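Local structure of thermostable carboxypeptidase 1 (Pyrococcus furiosus, 1KA2) at residues P185-D188 with K189-E193. The protein removes amino acids one after another from the C-terminus of peptides with broad specificity, as a cobalt-dependent metallocarboxypeptidase of the M32 family that works as a homodimer. Sequence-based numbering, arbitrary orientation.
Sequences PLLD and KILEE
Leu187 and Leu191, one turn apart on the same helix, meet through their branches: CD1 of Leu191 lies 3.5 Å from CG of Leu187 and almost as near to its CD1. The two side chains run at a slant to each other. CG of Leu187 stands anti to the backbone N (chi1 172°), whereas CG of Leu191 stands anti to the carbonyl carbon (chi1 -70°), and this difference turns the isobutyl groups so that a methyl of the later residue rests against the branch point of the earlier one. Leu186 and Ile190 repeat the i to i+4 pairing on a neighbouring strip, where CD2 of Leu186 presses on CD1 of Ile190 at 3.4 Å, tighter than usual for two methyl groups. This is the last part of helix 169-192, with the apolar strips of an amphipathic helix: Leu186 and Ile190 pack on Val494 of the C-terminal helix 488-498, while Leu187 touches Val357 and Thr358 and Leu191 reaches Pro347. Replacing Leu187 by an alanine removes CG and both methyls, which would probably leave Leu191 CD1 without its neighbour one turn back and open a gap toward Val357. Regular i to i+4 backbone bonds underlie both pairs, among them Leu191 N to Leu187 O at 2.8 Å. The last of the four that join 185-188 to 189-193, Glu192 N to Asp188 O, is 3.0 Å long but bent, with an N-H...O angle of 133°. On the polar side, CG of Glu192, held between its own N and carbonyl carbon, is brought within 3.1 Å of Asp188 O. Lys189 NZ and Glu192 OE2 form a salt bridge whose hydrogen bond, at 3.4 Å, is weak, and OD1 of Asp188 makes a salt bridge with Lys184 NZ, one turn earlier.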
loop_
_atom_site.group_PDB
_atom_site.type_symbol
_atom_site.label_atom_id
_atom_site.label_comp_id
_atom_site.label_asym_id
_atom_site.label_seq_id
_atom_site.Cartn_x
_atom_site.Cartn_y
_atom_site.Cartn_z
ATOM N N PRO A 185 -34.707 31.261 -7.644
ATOM C CA PRO A 185 -35.836 31.811 -6.888
ATOM C C PRO A 185 -36.187 30.950 -5.677
ATOM O O PRO A 185 -36.429 31.468 -4.582
ATOM C CB PRO A 185 -36.952 31.867 -7.929
ATOM C CG PRO A 185 -36.622 30.719 -8.837
ATOM C CD PRO A 185 -35.127 30.855 -8.996
ATOM N N LEU A 186 -36.194 29.635 -5.875
ATOM C CA LEU A 186 -36.509 28.702 -4.799
ATOM C C LEU A 186 -35.606 29.000 -3.611
ATOM O O LEU A 186 -36.039 28.953 -2.460
ATOM C CB LEU A 186 -36.304 27.259 -5.270
ATOM C CG LEU A 186 -37.243 26.211 -4.664
ATOM C CD1 LEU A 186 -36.862 24.831 -5.170
ATOM C CD2 LEU A 186 -37.175 26.265 -3.146
ATOM N N LEU A 187 -34.345 29.310 -3.897
ATOM C CA LEU A 187 -33.393 29.635 -2.843
ATOM C C LEU A 187 -33.860 30.885 -2.105
ATOM O O LEU A 187 -34.009 30.875 -0.884
ATOM C CB LEU A 187 -31.997 29.882 -3.423
ATOM C CG LEU A 187 -30.963 30.423 -2.428
ATOM C CD1 LEU A 187 -30.731 29.411 -1.309
ATOM C CD2 LEU A 187 -29.667 30.724 -3.157
ATOM N N ASP A 188 -34.092 31.957 -2.857
ATOM C CA ASP A 188 -34.542 33.217 -2.273
ATOM C C ASP A 188 -35.746 32.999 -1.358
ATOM O O ASP A 188 -35.766 33.475 -0.223
ATOM C CB ASP A 188 -34.916 34.214 -3.373
ATOM C CG ASP A 188 -33.756 34.533 -4.298
ATOM O OD1 ASP A 188 -32.701 35.009 -3.816
ATOM O OD2 ASP A 188 -33.904 34.310 -5.516
ATOM N N LYS A 189 -36.746 32.276 -1.854
ATOM C CA LYS A 189 -37.947 32.004 -1.070
ATOM C C LYS A 189 -37.596 31.267 0.222
ATOM O O LYS A 189 -38.056 31.637 1.305
ATOM C CB LYS A 189 -38.939 31.170 -1.888
ATOM C CG LYS A 189 -40.321 31.045 -1.250
ATOM C CD LYS A 189 -41.036 32.394 -1.202
ATOM C CE LYS A 189 -41.701 32.636 0.152
ATOM N NZ LYS A 189 -42.377 33.967 0.201
ATOM N N ILE A 190 -36.779 30.222 0.102
ATOM C CA ILE A 190 -36.362 29.437 1.260
ATOM C C ILE A 190 -35.687 30.329 2.297
ATOM O O ILE A 190 -36.009 30.282 3.484
ATOM C CB ILE A 190 -35.365 28.327 0.855
ATOM C CG1 ILE A 190 -36.092 27.219 0.092
ATOM C CG2 ILE A 190 -34.665 27.773 2.086
ATOM C CD1 ILE A 190 -35.171 26.135 -0.434
ATOM N N LEU A 191 -34.746 31.138 1.828
ATOM C CA LEU A 191 -33.989 32.039 2.683
ATOM C C LEU A 191 -34.814 33.123 3.364
ATOM O O LEU A 191 -34.435 33.610 4.427
ATOM C CB LEU A 191 -32.876 32.706 1.870
ATOM C CG LEU A 191 -31.700 31.842 1.417
ATOM C CD1 LEU A 191 -30.892 32.569 0.350
ATOM C CD2 LEU A 191 -30.835 31.520 2.623
ATOM N N GLU A 192 -35.938 33.508 2.763
ATOM C CA GLU A 192 -36.748 34.569 3.349
ATOM C C GLU A 192 -37.886 34.138 4.275
ATOM O O GLU A 192 -38.389 34.954 5.046
ATOM C CB GLU A 192 -37.290 35.491 2.244
ATOM C CG GLU A 192 -38.204 34.830 1.223
ATOM C CD GLU A 192 -38.613 35.788 0.107
ATOM O OE1 GLU A 192 -37.742 36.180 -0.703
ATOM O OE2 GLU A 192 -39.805 36.159 0.043
ATOM N N GLU A 193 -38.284 32.872 4.226
ATOM C CA GLU A 193 -39.367 32.425 5.096
ATOM C C GLU A 193 -38.902 31.958 6.475
ATOM O O GLU A 193 -39.717 31.615 7.334
ATOM C CB GLU A 193 -40.172 31.309 4.426
ATOM C CG GLU A 193 -41.347 30.840 5.278
ATOM C CD GLU A 193 -42.276 31.983 5.677
ATOM O OE1 GLU A 193 -43.071 32.428 4.821
ATOM O OE2 GLU A 193 -42.201 32.441 6.840
#